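Local coordinates for protein N-alpha-acetyltransferase 35, NatC auxiliary subunit (Saccharomyces cerevisiae, PDB 6YGA) that serves as the auxiliary subunit of the NatC N-terminal acetyltransferase, which acetylates the N-terminal methionine of the L-A virus Gag protein, at residues Ile170-Glu173 against Glu174-Leu177; Leu518-Arg521 against Phe522-Asn526; Tyr674-Lys677 against Leu678-Ser682. All blocks are in the same frame, centred on the assembly; numbering follows the deposited sequence.

Contact 1: Ile170-Glu173 against Glu174-Leu177. With EDO (1,2-ethanediol), chain Z.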
loop_
_atom_site.group_PDB
_atom_site.type_symbol
_atom_site.label_atom_id
_atom_site.label_comp_id
_atom_site.label_asym_id
_atom_site.label_seq_id
_atom_site.Cartn_x
_atom_site.Cartn_y
_atom_site.Cartn_z
ATOM N N ILE B 170 -11.814 -5.981 -1.520
ATOM C CA ILE B 170 -11.627 -4.790 -2.344
ATOM C C ILE B 170 -10.209 -4.251 -2.194
ATOM O O ILE B 170 -9.496 -4.053 -3.184
ATOM C CB ILE B 170 -12.677 -3.722 -1.988
ATOM C CG1 ILE B 170 -14.084 -4.208 -2.351
ATOM C CG2 ILE B 170 -12.349 -2.409 -2.675
ATOM C CD1 ILE B 170 -14.227 -4.685 -3.784
ATOM N N VAL B 171 -9.780 -4.007 -0.957
ATOM C CA VAL B 171 -8.438 -3.499 -0.695
ATOM C C VAL B 171 -7.586 -4.592 -0.061
ATOM O O VAL B 171 -8.043 -5.726 0.122
ATOM C CB VAL B 171 -8.478 -2.245 0.196
ATOM C CG1 VAL B 171 -9.279 -1.139 -0.479
ATOM C CG2 VAL B 171 -9.057 -2.581 1.557
ATOM N N PHE B 172 -6.348 -4.253 0.291
ATOM C CA PHE B 172 -5.365 -5.223 0.752
ATOM C C PHE B 172 -5.278 -5.208 2.272
ATOM O O PHE B 172 -5.128 -4.144 2.882
ATOM C CB PHE B 172 -3.997 -4.932 0.130
ATOM C CG PHE B 172 -3.971 -5.092 -1.367
ATOM C CD1 PHE B 172 -4.392 -4.066 -2.198
ATOM C CD2 PHE B 172 -3.538 -6.276 -1.940
ATOM C CE1 PHE B 172 -4.374 -4.218 -3.577
ATOM C CE2 PHE B 172 -3.515 -6.433 -3.316
ATOM C CZ PHE B 172 -3.934 -5.403 -4.135
ATOM N N GLU B 173 -5.371 -6.391 2.875
ATOM C CA GLU B 173 -5.346 -6.509 4.325
ATOM C C GLU B 173 -3.966 -6.169 4.875
ATOM O O GLU B 173 -2.939 -6.405 4.233
ATOM C CB GLU B 173 -5.740 -7.925 4.746
ATOM C CG GLU B 173 -4.799 -9.003 4.223
ATOM C CD GLU B 173 -5.270 -10.408 4.546
ATOM O OE1 GLU B 173 -6.402 -10.763 4.155
ATOM O OE2 GLU B 173 -4.508 -11.156 5.194
ATOM N N GLU B 174 -3.953 -5.608 6.087
ATOM C CA GLU B 174 -2.721 -5.237 6.788
ATOM C C GLU B 174 -1.842 -4.314 5.946
ATOM O O GLU B 174 -0.612 -4.369 6.013
ATOM C CB GLU B 174 -1.938 -6.477 7.230
ATOM C CG GLU B 174 -1.006 -6.238 8.410
ATOM C CD GLU B 174 -0.258 -7.488 8.815
ATOM O OE1 GLU B 174 -0.859 -8.346 9.495
ATOM O OE2 GLU B 174 0.923 -7.621 8.434
ATOM N N GLU B 175 -2.468 -3.466 5.137
ATOM C CA GLU B 175 -1.757 -2.441 4.386
ATOM C C GLU B 175 -2.628 -1.195 4.366
ATOM O O GLU B 175 -2.226 -0.132 4.850
ATOM C CB GLU B 175 -1.430 -2.924 2.968
ATOM C CG GLU B 175 -0.723 -1.893 2.089
ATOM C CD GLU B 175 -0.515 -2.374 0.660
ATOM O OE1 GLU B 175 -0.850 -3.540 0.365
ATOM O OE2 GLU B 175 -0.019 -1.583 -0.171
ATOM N N ASP B 176 -3.838 -1.332 3.826
ATOM C CA ASP B 176 -4.818 -0.257 3.885
ATOM C C ASP B 176 -5.584 -0.264 5.198
ATOM O O ASP B 176 -6.040 0.791 5.653
ATOM C CB ASP B 176 -5.791 -0.379 2.716
ATOM C CG ASP B 176 -5.090 -0.355 1.383
ATOM O OD1 ASP B 176 -4.315 0.595 1.144
ATOM O OD2 ASP B 176 -5.295 -1.293 0.586
ATOM N N LEU B 177 -5.727 -1.434 5.817
ATOM C CA LEU B 177 -6.550 -1.574 7.010
ATOM C C LEU B 177 -6.163 -2.853 7.737
ATOM O O LEU B 177 -6.151 -3.932 7.137
ATOM C CB LEU B 177 -8.033 -1.590 6.636
ATOM C CG LEU B 177 -9.057 -1.676 7.765
ATOM C CD1 LEU B 177 -8.622 -0.847 8.957
ATOM C CD2 LEU B 177 -10.393 -1.192 7.244
HETATM C C1 EDO Z . -7.103 -8.200 -3.125
HETATM O O1 EDO Z . -7.348 -6.811 -2.875
HETATM C C2 EDO Z . -6.815 -8.911 -1.809
HETATM O O2 EDO Z . -7.964 -8.823 -0.957
#

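Contact 2: Leu518-Arg521 against Phe522-Asn526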
loop_
_atom_site.group_PDB
_atom_site.type_symbol
_atom_site.label_atom_id
_atom_site.label_comp_id
_atom_site.label_asym_id
_atom_site.label_seq_id
_atom_site.Cartn_x
_atom_site.Cartn_y
_atom_site.Cartn_z
ATOM N N LEU B 518 -36.014 9.749 -45.893
ATOM C CA LEU B 518 -36.170 8.703 -44.888
ATOM C C LEU B 518 -34.823 8.313 -44.293
ATOM O O LEU B 518 -34.687 8.182 -43.072
ATOM C CB LEU B 518 -36.863 7.484 -45.500
ATOM C CG LEU B 518 -37.516 6.487 -44.542
ATOM C CD1 LEU B 518 -38.697 7.130 -43.832
ATOM C CD2 LEU B 518 -37.952 5.230 -45.282
ATOM N N LYS B 519 -33.814 8.109 -45.147
ATOM C CA LYS B 519 -32.473 7.815 -44.651
ATOM C C LYS B 519 -31.933 8.966 -43.813
ATOM O O LYS B 519 -31.303 8.747 -42.772
ATOM C CB LYS B 519 -31.524 7.536 -45.817
ATOM C CG LYS B 519 -31.983 6.469 -46.792
ATOM C CD LYS B 519 -31.152 6.540 -48.067
ATOM C CE LYS B 519 -31.486 5.410 -49.025
ATOM N NZ LYS B 519 -30.675 5.503 -50.272
ATOM N N TYR B 520 -32.168 10.202 -44.259
ATOM C CA TYR B 520 -31.601 11.363 -43.579
ATOM C C TYR B 520 -32.253 11.594 -42.222
ATOM O O TYR B 520 -31.573 11.966 -41.259
ATOM C CB TYR B 520 -31.744 12.602 -44.462
ATOM C CG TYR B 520 -31.420 13.904 -43.763
ATOM C CD1 TYR B 520 -30.105 14.266 -43.503
ATOM C CD2 TYR B 520 -32.429 14.775 -43.375
ATOM C CE1 TYR B 520 -29.804 15.455 -42.868
ATOM C CE2 TYR B 520 -32.139 15.967 -42.739
ATOM C CZ TYR B 520 -30.824 16.302 -42.489
ATOM O OH TYR B 520 -30.523 17.487 -41.857
ATOM N N ARG B 521 -33.569 11.389 -42.125
ATOM C CA ARG B 521 -34.251 11.618 -40.856
ATOM C C ARG B 521 -33.822 10.600 -39.806
ATOM O O ARG B 521 -33.641 10.950 -38.634
ATOM C CB ARG B 521 -35.765 11.578 -41.053
ATOM C CG ARG B 521 -36.542 11.968 -39.808
ATOM C CD ARG B 521 -38.018 11.646 -39.927
ATOM N NE ARG B 521 -38.783 12.298 -38.871
ATOM C CZ ARG B 521 -39.252 13.537 -38.960
ATOM N NH1 ARG B 521 -39.033 14.242 -40.061
ATOM N NH2 ARG B 521 -39.937 14.069 -37.958
ATOM N N PHE B 522 -33.659 9.336 -40.205
ATOM C CA PHE B 522 -33.200 8.320 -39.265
ATOM C C PHE B 522 -31.815 8.654 -38.726
ATOM O O PHE B 522 -31.561 8.521 -37.524
ATOM C CB PHE B 522 -33.198 6.945 -39.936
ATOM C CG PHE B 522 -32.470 5.886 -39.152
ATOM C CD1 PHE B 522 -33.106 5.196 -38.132
ATOM C CD2 PHE B 522 -31.148 5.577 -39.441
ATOM C CE1 PHE B 522 -32.436 4.221 -37.410
ATOM C CE2 PHE B 522 -30.473 4.606 -38.723
ATOM C CZ PHE B 522 -31.117 3.927 -37.707
ATOM N N ALA B 523 -30.908 9.093 -39.600
ATOM C CA ALA B 523 -29.559 9.428 -39.158
ATOM C C ALA B 523 -29.582 10.558 -38.138
ATOM O O ALA B 523 -28.901 10.496 -37.107
ATOM C CB ALA B 523 -28.692 9.801 -40.360
HETATM N N MSE B 524 -30.363 11.600 -38.405
HETATM C CA MSE B 524 -30.467 12.730 -37.493
HETATM C C MSE B 524 -31.076 12.317 -36.159
HETATM O O MSE B 524 -30.658 12.790 -35.104
HETATM C CB MSE B 524 -31.300 13.847 -38.122
HETATM C CG MSE B 524 -30.666 14.469 -39.351
HETATM SE SE MSE B 524 -29.121 15.573 -38.911
HETATM C CE MSE B 524 -30.054 17.191 -38.354
ATOM N N ASP B 525 -32.065 11.423 -36.214
ATOM C CA ASP B 525 -32.764 11.017 -35.002
ATOM C C ASP B 525 -31.985 9.985 -34.192
ATOM O O ASP B 525 -32.148 9.918 -32.969
ATOM C CB ASP B 525 -34.147 10.462 -35.351
ATOM C CG ASP B 525 -35.095 11.530 -35.864
ATOM O OD1 ASP B 525 -34.864 12.724 -35.582
ATOM O OD2 ASP B 525 -36.078 11.170 -36.545
ATOM N N ASN B 526 -31.138 9.182 -34.840
ATOM C CA ASN B 526 -30.496 8.052 -34.183
ATOM C C ASN B 526 -28.977 8.136 -34.103
ATOM O O ASN B 526 -28.387 7.416 -33.291
ATOM C CB ASN B 526 -30.871 6.740 -34.892
ATOM C CG ASN B 526 -32.329 6.361 -34.697
ATOM O OD1 ASN B 526 -33.231 7.012 -35.228
ATOM N ND2 ASN B 526 -32.565 5.294 -33.945
#

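Contact 3: Tyr674-Lys677 against Leu678-Ser682. With EDO (1,2-ethanediol), chain C.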
loop_
_atom_site.group_PDB
_atom_site.type_symbol
_atom_site.label_atom_id
_atom_site.label_comp_id
_atom_site.label_asym_id
_atom_site.label_seq_id
_atom_site.Cartn_x
_atom_site.Cartn_y
_atom_site.Cartn_z
ATOM N N TYR B 674 -7.275 19.843 -10.033
ATOM C CA TYR B 674 -6.197 19.138 -10.720
ATOM C C TYR B 674 -5.529 20.026 -11.766
ATOM O O TYR B 674 -4.302 20.180 -11.773
ATOM C CB TYR B 674 -6.740 17.864 -11.365
ATOM C CG TYR B 674 -5.813 17.262 -12.392
ATOM C CD1 TYR B 674 -4.666 16.584 -12.002
ATOM C CD2 TYR B 674 -6.082 17.368 -13.750
ATOM C CE1 TYR B 674 -3.812 16.031 -12.930
ATOM C CE2 TYR B 674 -5.232 16.816 -14.689
ATOM C CZ TYR B 674 -4.097 16.148 -14.270
ATOM O OH TYR B 674 -3.243 15.593 -15.193
ATOM N N TYR B 675 -6.320 20.615 -12.668
ATOM C CA TYR B 675 -5.732 21.438 -13.721
ATOM C C TYR B 675 -5.087 22.695 -13.155
ATOM O O TYR B 675 -4.104 23.193 -13.716
ATOM C CB TYR B 675 -6.784 21.795 -14.771
ATOM C CG TYR B 675 -7.068 20.656 -15.718
ATOM C CD1 TYR B 675 -6.186 20.349 -16.747
ATOM C CD2 TYR B 675 -8.207 19.874 -15.575
ATOM C CE1 TYR B 675 -6.437 19.298 -17.614
ATOM C CE2 TYR B 675 -8.466 18.824 -16.437
ATOM C CZ TYR B 675 -7.578 18.541 -17.452
ATOM O OH TYR B 675 -7.834 17.495 -18.309
ATOM N N CYS B 676 -5.615 23.215 -12.046
ATOM C CA CYS B 676 -4.936 24.304 -11.353
ATOM C C CYS B 676 -3.548 23.870 -10.895
ATOM O O CYS B 676 -2.565 24.597 -11.080
ATOM C CB CYS B 676 -5.776 24.775 -10.166
ATOM S SG CYS B 676 -5.019 26.117 -9.234
ATOM N N LYS B 677 -3.450 22.677 -10.303
ATOM C CA LYS B 677 -2.147 22.151 -9.910
ATOM C C LYS B 677 -1.268 21.896 -11.126
ATOM O O LYS B 677 -0.051 22.103 -11.076
ATOM C CB LYS B 677 -2.318 20.868 -9.097
ATOM C CG LYS B 677 -2.972 21.078 -7.746
ATOM C CD LYS B 677 -3.069 19.782 -6.962
ATOM C CE LYS B 677 -3.451 20.056 -5.514
ATOM N NZ LYS B 677 -3.645 18.803 -4.739
ATOM N N LEU B 678 -1.866 21.448 -12.231
ATOM C CA LEU B 678 -1.082 21.231 -13.439
ATOM C C LEU B 678 -0.549 22.551 -13.984
ATOM O O LEU B 678 0.587 22.619 -14.468
ATOM C CB LEU B 678 -1.924 20.504 -14.486
ATOM C CG LEU B 678 -1.170 19.839 -15.636
ATOM C CD1 LEU B 678 -0.159 18.829 -15.115
ATOM C CD2 LEU B 678 -2.166 19.174 -16.564
ATOM N N LYS B 679 -1.352 23.614 -13.902
ATOM C CA LYS B 679 -0.895 24.922 -14.357
ATOM C C LYS B 679 0.258 25.429 -13.502
ATOM O O LYS B 679 1.206 26.031 -14.020
ATOM C CB LYS B 679 -2.051 25.921 -14.336
ATOM C CG LYS B 679 -1.698 27.269 -14.934
ATOM C CD LYS B 679 -2.677 28.348 -14.507
ATOM C CE LYS B 679 -4.101 27.994 -14.888
ATOM N NZ LYS B 679 -5.035 29.112 -14.595
ATOM N N HIS B 680 0.196 25.190 -12.188
ATOM C CA HIS B 680 1.283 25.593 -11.300
ATOM C C HIS B 680 2.591 24.916 -11.691
ATOM O O HIS B 680 3.638 25.570 -11.764
ATOM C CB HIS B 680 0.925 25.269 -9.848
ATOM C CG HIS B 680 -0.137 26.155 -9.269
ATOM N ND1 HIS B 680 -0.870 25.807 -8.154
ATOM C CD2 HIS B 680 -0.584 27.377 -9.645
ATOM C CE1 HIS B 680 -1.725 26.775 -7.871
ATOM N NE2 HIS B 680 -1.571 27.739 -8.760
ATOM N N THR B 681 2.548 23.608 -11.955
ATOM C CA THR B 681 3.752 22.885 -12.355
ATOM C C THR B 681 4.308 23.415 -13.672
ATOM O O THR B 681 5.526 23.575 -13.820
ATOM C CB THR B 681 3.448 21.388 -12.460
ATOM O OG1 THR B 681 3.281 20.841 -11.146
ATOM C CG2 THR B 681 4.570 20.650 -13.178
ATOM N N SER B 682 3.427 23.701 -14.637
ATOM C CA SER B 682 3.869 24.239 -15.920
ATOM C C SER B 682 4.643 25.539 -15.736
ATOM O O SER B 682 5.742 25.700 -16.278
ATOM C CB SER B 682 2.664 24.454 -16.837
ATOM O OG SER B 682 1.934 23.251 -17.011
HETATM C C1 EDO C . -2.930 31.970 -16.224
HETATM O O1 EDO C . -4.249 31.435 -16.381
HETATM C C2 EDO C . -2.900 32.915 -15.029
HETATM O O2 EDO C . -3.151 32.185 -13.822
#

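Contact 1: Ile170-Glu173 against Glu174-Leu177
A compact turn in the loop between helix 142-167 and helix 193-209 is locked where Phe172 and Asp176 grip each other twice, and it illustrates how an aspartate can hold a stretch of chain that has no regular secondary structure. The backbone half of the grip is an alpha-turn bond: Asp176 N donates to Phe172 O over 3.2 Å. In the other half the amide hydrogen of Phe172 N points almost straight at Asp176 OD2 (N-H...O angle 166°), which takes it on the lone pair facing away from OD1. A chi1 of -58° sets the Asp176 carboxylate beside the residue's own backbone N, near enough for OD2 to meet Phe172 N while the amide meets Phe172 O. Asp176 OD2 also presses on the branch point of Val171, 3.3 Å from its CB. Within the turn, Glu174 N bonds to Leu177 O at 3.0 Å, and Glu174 itself takes a left-handed helical backbone conformation.

The Phe172 ring has Asp176 OD2 at its edge, while the ethanediol O1 sits over the centre of one face, 3.7 Å above the plane; that molecule, probably from the crystallisation liquor, also donates from O2 to Val171 O. Glu175 runs alongside Phe172, its OE1 lying 3.4 Å from Phe172 CB. Both acidic groups have basic partners that probably favour their charged forms: Arg408 pairs with Glu175 and makes a cation-pi contact with Phe172, and Arg340 pairs with Asp176 OD1, which Asn405 also bonds.

Phe142 of the N-alpha-acetyltransferase 30 subunit packs on Glu175 and Asp176, so the turn meets the partner chain. Val171 also rests on helices 142-167 and 337-347, and Leu177 packs on helices 142-167 and 85-104.

Contact 2: Leu518-Arg521 against Phe522-Asn526
Arg521 O receives the amide of Asp525 N at 2.9 Å, the shortest of four successive i to i+4 bonds that carry this piece of helix 511-564 from Leu518 to Asp525. One turn of helix brings side chains four residues apart onto a common flank, and here two such pairs behave differently.

The apolar pair is Tyr520 with Met524, a residue modelled as selenomethionine. Met524 CG lies over one face of the Tyr520 ring, 3.9 Å from its centroid, in a CH-pi contact. The bend at chi2 brings SE toward the phenol end, where it stands obliquely to the ring as a Met-aromatic contact, and the further bend at chi3 turns the methyl to the hydroxyl. Met524 CE finishes 3.5 Å from Tyr520 OH.

The charged pair, Arg521 and Asp525, is looser. Asp525 OD2 lies 3.7 Å from Arg521 NE, a long salt bridge, and well out of the guanidinium plane; no N-H points at it, and charge alone links it to the guanidinium. The two planar groups stand 80° apart, and OD2 touches the aliphatic Arg521 CG more closely.

Tyr520, Ala523 and Met524 face helix 465-506, resting on Met500, Asn501 and Ile497, whereas Arg521 and Asp525 are exposed.

Contact 3: Tyr674-Lys677 against Leu678-Ser682
Leu678 lies alongside Tyr674 and Tyr675, pointing the same way as both, and its CD2 methyl makes light contact with each. Leu678 CD2 lies 4.0 Å from Tyr674 OH and 4.2 Å from Tyr675 CD1, oblique to both rings. The tyrosines themselves are turned against each other: an edge of Tyr674 stands over the face of Tyr675, with Tyr674 CD2 lying 3.7 Å above the centre of that ring. Different first torsions help these neighbours in sequence meet, since Tyr674 swings CG away from its backbone N (chi1 165°) while Tyr675 keeps CG next to its own (chi1 -78°).

A second pair sits one turn apart. Cys676 SG approaches the His680 ring obliquely, 3.6 Å from His680 CE1, in a sulfur-aromatic contact. Cys676 O also lies over one face of that imidazole, while the same oxygen accepts the amide of His680 N at 3.0 Å.

Tyr674-Leu678 and Cys676-His680 follow the i to i+4 spacing of helix 668-701, in the NAA35-like TPR-repeat region, and Tyr675-Leu678 the i to i+3 spacing. Four backbone bonds cross from Tyr674-Lys677 to Leu678-Ser682. Leu678 O is gripped twice, by Ser682 N and by Ser682 OG at 2.9 Å, and the two donors come from opposite faces of the carbonyl plane; the hydroxyl thus folds back and donates its hydrogen to the carbonyl one turn earlier.

Tyr675 OH bonds to Tyr540 of helix 511-564, His680 ND1 to Glu717 O, and Thr681 OG1 to Trp719 N. Lys679 NZ pairs with Asp645 of helix 619-653 and donates to an ethanediol O1 at 3.0 Å. Trp719 meets the Tyr674 ring edge-to-face, and Leu678 packs on Ile547 and Leu551 of helix 511-564.

Overall arrangement
The three contacts follow one another along the chain and none touches another. Contact 1, a loop turn in the Mak10 family region, has its centre about 31 Å from that of contact 3 and about 52 Å from that of contact 2. Contacts 2 and 3 both lie in the NAA35-like TPR-repeat region, yet their centres are about 43 Å apart. Helix 511-564 joins them: it carries contact 2 toward its beginning, and farther along its residues pack against Leu678 and Ser682 of contact 3. Of the three, contact 1 alone meets another subunit, N-alpha-acetyltransferase 30, whereas contacts 2 and 3 pack within the auxiliary chain, contact 2 on helix 465-506 and contact 3 partly on helix 619-653.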